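Local coordinates for TcpB (Brucella melitensis, PDB 4LQC), which is a bacterial TIR-domain protein with an alpha/beta fold built round a parallel sheet, the domain type found in Toll-like receptors and their adaptors, at residues B[48-51]-B[52-56]; B[65-69]-B[70-74]. The protein carries 2 engineered substitutions. All coordinates share one frame; numbering follows the deposited sequence.

Interaction 1. Residues B[48-51]-B[52-56]; sequences SLRR and KIDQG
The carbonyls of Ser48, Leu49, Arg50 and Arg51 accept in turn from the amides of Lys52, Ile53, Asp54 and Gln55, four i to i+4 bonds of 2.8 to 2.9 Å (N to O) that make the first turns of helix 49-57. Ser48 stands at the N-cap, where a short polar side chain can turn back to the first turn: its OG accepts a weak bond from Arg51 N at 3.4 Å. Glu80 is a second acceptor here, its carboxylate taking the amide of Arg50. One flank of the helix is apolar. Leu49 and Ile53, one turn apart, lie side by side and point the same way, CD1 of Leu49 being 4.1 Å from CG1 of Ile53; Leu81, Trp76 and Leu84 add to their surroundings, and branched hydrocarbons suit this buried side. On the exposed flank Arg50 holds CG anti to its backbone N (chi1 178°) and bends about the CG-CD bond; the side chain passes Asp54 at a slant, its CG 4.1 Å from OD2, the guanidinium plane 74° from the carboxylate. OD2 of Asp54 is 4.3 Å from NH1 of Arg50 but well out of the guanidinium plane; no N-H is aimed at it, and any attraction is probably one of general charge. Lys52 lays its CG 3.3 Å from Ser48 O, then bends and reaches away, its NZ bonding to the carbonyls of Ala40 and Thr42. A long, flexible amine suits that reach from helix to strand 36-43. The arrangement is that of an N-capped amphipathic helix packed against the parallel sheet of a TIR domain.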
loop_
_atom_site.group_PDB
_atom_site.type_symbol
_atom_site.label_atom_id
_atom_site.label_comp_id
_atom_site.label_asym_id
_atom_site.label_seq_id
_atom_site.Cartn_x
_atom_site.Cartn_y
_atom_site.Cartn_z
ATOM N N SER B 48 23.420 3.003 9.189
ATOM C CA SER B 48 23.184 1.718 9.818
ATOM C C SER B 48 21.786 1.699 10.438
ATOM O O SER B 48 21.505 2.435 11.390
ATOM C CB SER B 48 24.248 1.419 10.869
ATOM O OG SER B 48 23.983 0.190 11.527
ATOM N N LEU B 49 20.909 0.866 9.881
ATOM C CA LEU B 49 19.547 0.734 10.382
ATOM C C LEU B 49 19.539 0.304 11.848
ATOM O O LEU B 49 18.818 0.871 12.672
ATOM C CB LEU B 49 18.770 -0.286 9.535
ATOM C CG LEU B 49 17.314 -0.551 9.928
ATOM C CD1 LEU B 49 16.460 0.746 9.878
ATOM C CD2 LEU B 49 16.723 -1.605 9.026
ATOM N N ARG B 50 20.354 -0.697 12.155
ATOM C CA ARG B 50 20.413 -1.291 13.486
ATOM C C ARG B 50 20.834 -0.255 14.500
ATOM O O ARG B 50 20.233 -0.143 15.574
ATOM C CB ARG B 50 21.419 -2.449 13.488
ATOM C CG ARG B 50 21.636 -3.137 14.831
ATOM C CD ARG B 50 22.642 -4.293 14.686
ATOM N NE ARG B 50 23.847 -3.858 13.979
ATOM C CZ ARG B 50 24.899 -3.272 14.560
ATOM N NH1 ARG B 50 24.904 -3.044 15.871
ATOM N NH2 ARG B 50 25.950 -2.901 13.825
ATOM N N ARG B 51 21.868 0.508 14.149
ATOM C CA ARG B 51 22.404 1.530 15.034
ATOM C C ARG B 51 21.444 2.696 15.175
ATOM O O ARG B 51 21.289 3.256 16.262
ATOM C CB ARG B 51 23.770 2.007 14.534
ATOM C CG ARG B 51 24.868 0.995 14.785
ATOM C CD ARG B 51 26.231 1.517 14.366
ATOM N NE ARG B 51 26.568 2.749 15.070
ATOM C CZ ARG B 51 27.112 2.794 16.283
ATOM N NH1 ARG B 51 27.386 1.670 16.937
ATOM N NH2 ARG B 51 27.382 3.969 16.842
ATOM N N LYS B 52 20.791 3.062 14.078
ATOM C CA LYS B 52 19.790 4.122 14.123
ATOM C C LYS B 52 18.596 3.720 14.997
ATOM O O LYS B 52 18.085 4.530 15.772
ATOM C CB LYS B 52 19.329 4.471 12.707
ATOM C CG LYS B 52 20.229 5.453 11.978
ATOM C CD LYS B 52 19.799 6.904 12.264
ATOM C CE LYS B 52 20.514 7.880 11.347
ATOM N NZ LYS B 52 19.696 9.116 11.103
ATOM N N ILE B 53 18.147 2.473 14.857
ATOM C CA ILE B 53 17.099 1.933 15.718
ATOM C C ILE B 53 17.531 1.912 17.198
ATOM O O ILE B 53 16.782 2.350 18.083
ATOM C CB ILE B 53 16.714 0.519 15.288
ATOM C CG1 ILE B 53 15.956 0.553 13.956
ATOM C CG2 ILE B 53 15.868 -0.154 16.360
ATOM C CD1 ILE B 53 14.716 1.401 13.978
ATOM N N ASP B 54 18.726 1.385 17.463
ATOM C CA ASP B 54 19.292 1.391 18.813
ATOM C C ASP B 54 19.277 2.786 19.416
ATOM O O ASP B 54 18.795 2.987 20.539
ATOM C CB ASP B 54 20.742 0.912 18.785
ATOM C CG ASP B 54 20.860 -0.594 18.723
ATOM O OD1 ASP B 54 19.851 -1.276 19.021
ATOM O OD2 ASP B 54 21.967 -1.085 18.383
ATOM N N GLN B 55 19.821 3.742 18.663
ATOM C CA GLN B 55 19.886 5.119 19.111
ATOM C C GLN B 55 18.508 5.661 19.497
ATOM O O GLN B 55 18.341 6.256 20.569
ATOM C CB GLN B 55 20.530 6.005 18.042
ATOM C CG GLN B 55 20.361 7.501 18.300
ATOM C CD GLN B 55 20.932 8.341 17.178
ATOM O OE1 GLN B 55 21.991 8.023 16.635
ATOM N NE2 GLN B 55 20.226 9.407 16.810
ATOM N N GLY B 56 17.525 5.447 18.628
ATOM C CA GLY B 56 16.175 5.889 18.902
ATOM C C GLY B 56 15.549 5.268 20.138
ATOM O O GLY B 56 14.884 5.952 20.919
#

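Interaction 2. Residues B[65-69]-B[70-74]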
loop_
_atom_site.group_PDB
_atom_site.type_symbol
_atom_site.label_atom_id
_atom_site.label_comp_id
_atom_site.label_asym_id
_atom_site.label_seq_id
_atom_site.Cartn_x
_atom_site.Cartn_y
_atom_site.Cartn_z
ATOM N N VAL B 65 8.800 2.621 12.245
ATOM C CA VAL B 65 9.554 2.517 11.010
ATOM C C VAL B 65 8.556 2.559 9.859
ATOM O O VAL B 65 7.679 1.698 9.744
ATOM C CB VAL B 65 10.313 1.201 10.936
ATOM C CG1 VAL B 65 11.273 1.228 9.768
ATOM C CG2 VAL B 65 11.062 0.948 12.231
ATOM N N VAL B 66 8.678 3.578 9.022
ATOM C CA VAL B 66 7.814 3.719 7.871
ATOM C C VAL B 66 8.296 2.814 6.738
ATOM O O VAL B 66 9.240 3.155 6.020
ATOM C CB VAL B 66 7.797 5.177 7.418
ATOM C CG1 VAL B 66 6.768 5.389 6.305
ATOM C CG2 VAL B 66 7.486 6.050 8.603
ATOM N N LEU B 67 7.643 1.663 6.593
ATOM C CA LEU B 67 7.975 0.676 5.574
ATOM C C LEU B 67 7.400 1.005 4.204
ATOM O O LEU B 67 6.270 0.653 3.905
ATOM C CB LEU B 67 7.435 -0.682 5.994
ATOM C CG LEU B 67 8.081 -1.310 7.228
ATOM C CD1 LEU B 67 7.600 -2.764 7.328
ATOM C CD2 LEU B 67 9.590 -1.241 7.110
ATOM N N SER B 68 8.187 1.671 3.368
ATOM C CA SER B 68 7.719 2.082 2.061
ATOM C C SER B 68 8.705 1.639 1.018
ATOM O O SER B 68 9.769 1.130 1.341
ATOM C CB SER B 68 7.594 3.599 1.984
ATOM O OG SER B 68 8.876 4.213 1.933
ATOM N N GLU B 69 8.349 1.852 -0.242
ATOM C CA GLU B 69 9.228 1.541 -1.359
ATOM C C GLU B 69 10.590 2.232 -1.190
ATOM O O GLU B 69 11.641 1.622 -1.389
ATOM C CB GLU B 69 8.553 1.968 -2.665
ATOM C CG GLU B 69 9.145 1.340 -3.905
ATOM C CD GLU B 69 8.633 1.983 -5.177
ATOM O OE1 GLU B 69 7.784 2.896 -5.084
ATOM O OE2 GLU B 69 9.082 1.576 -6.275
ATOM N N HIS B 70 10.574 3.496 -0.784
ATOM C CA HIS B 70 11.825 4.241 -0.608
ATOM C C HIS B 70 12.619 3.738 0.580
ATOM O O HIS B 70 13.841 3.895 0.638
ATOM C CB HIS B 70 11.525 5.724 -0.461
ATOM C CG HIS B 70 10.595 6.232 -1.509
ATOM N ND1 HIS B 70 10.995 6.451 -2.811
ATOM C CD2 HIS B 70 9.274 6.522 -1.465
ATOM C CE1 HIS B 70 9.962 6.868 -3.519
ATOM N NE2 HIS B 70 8.906 6.920 -2.725
ATOM N N PHE B 71 11.927 3.127 1.533
ATOM C CA PHE B 71 12.623 2.514 2.644
ATOM C C PHE B 71 13.420 1.316 2.134
ATOM O O PHE B 71 14.642 1.268 2.259
ATOM C CB PHE B 71 11.656 2.090 3.741
ATOM C CG PHE B 71 12.340 1.443 4.919
ATOM C CD1 PHE B 71 12.948 2.222 5.888
ATOM C CD2 PHE B 71 12.386 0.056 5.049
ATOM C CE1 PHE B 71 13.599 1.637 6.968
ATOM C CE2 PHE B 71 13.014 -0.517 6.127
ATOM C CZ PHE B 71 13.627 0.282 7.094
ATOM N N PHE B 72 12.732 0.354 1.536
ATOM C CA PHE B 72 13.409 -0.867 1.099
ATOM C C PHE B 72 14.434 -0.602 -0.002
ATOM O O PHE B 72 15.417 -1.332 -0.114
ATOM C CB PHE B 72 12.409 -1.907 0.622
ATOM C CG PHE B 72 11.516 -2.434 1.702
ATOM C CD1 PHE B 72 12.035 -3.151 2.761
ATOM C CD2 PHE B 72 10.141 -2.244 1.635
ATOM C CE1 PHE B 72 11.207 -3.651 3.755
ATOM C CE2 PHE B 72 9.306 -2.745 2.618
ATOM C CZ PHE B 72 9.841 -3.443 3.683
ATOM N N SER B 73 14.221 0.449 -0.796
ATOM C CA SER B 73 15.135 0.762 -1.899
ATOM C C SER B 73 16.543 1.082 -1.404
ATOM O O SER B 73 17.498 1.005 -2.173
ATOM C CB SER B 73 14.617 1.922 -2.742
ATOM O OG SER B 73 14.853 3.155 -2.090
ATOM N N LYS B 74 16.672 1.428 -0.124
ATOM C CA LYS B 74 17.975 1.729 0.456
ATOM C C LYS B 74 18.822 0.460 0.550
ATOM O O LYS B 74 19.993 0.528 0.874
ATOM C CB LYS B 74 17.843 2.354 1.851
ATOM C CG LYS B 74 16.932 3.565 1.948
ATOM C CD LYS B 74 17.443 4.746 1.123
ATOM C CE LYS B 74 16.309 5.717 0.792
ATOM N NZ LYS B 74 16.772 6.866 -0.033
#
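Ser68 turns its OG between the backbone N and the carbonyl carbon (chi1 72°), while Phe71 sends its ring anti to the backbone N (chi1 180°); the first torsion aims a hydroxyl into the new helix, the second lays a ring back along the strand. Ser68 is the N-cap. Its OG accepts from Phe71 N at 3.3 Å and is also hydrogen-bonded to Asp17, so this buried hydroxyl ties the turn to a neighbouring loop. The carbonyl of the same serine takes a fairly straight bond from Phe72 N (Ser68 O to N 3.1 Å, 166° at the hydrogen) and a weak, bent one from Phe71 N. One residue further on, Ser73 N bonds to Glu69 O at 2.9 Å, and Ser73 OG bonds to His70 O from above the carbonyl plane. The Phe71 ring lies against two strand side chains: CG1 of Val65 is 3.7 Å from CE1 of Phe71, the two side chains crossing, whereas Leu67 runs alongside the phenylalanine with CD2 3.6 Å from its CE2. The branched methyls of Val65 and Leu67 suit this place, since each can lay a carbon against the Phe71 ring, and Trp76 meets it from beyond the contact. Leu67 CD2 is also 4.1 Å from Phe72 CZ. The Phe72 ring has Phe71 CD2 over one face, toward the rim, and stacks with Phe110. Glu69, by contrast, faces outward, with a long, weak ion pair to Lys101 of the second subunit. A serine-capped helical turn opening at the C-terminal end of a central parallel strand, its aromatic residues folded back into the core, is in keeping with the doubly wound alpha/beta architecture of the TIR domain.

In the fold
Interactions 1 and 2 follow each other along the chain: helix 49-57 holds the first, and strand 60-68 leads into the second. Their centres are about 15 Å apart, yet their apolar sides meet. CD1 of Leu49 lies 4.0 Å from CZ of Phe71, and CD1 of Ile53 is 4.1 Å from CG2 of Val65, so the buried flank of the helix packs on the strand and on the aromatic residue that follows it. Both contacts begin a helix with a serine N-cap. Trp76 touches both Leu49 and Phe71, joining the two into one hydrophobic core on this side of the sheet, where strand 60-68 is the middle strand.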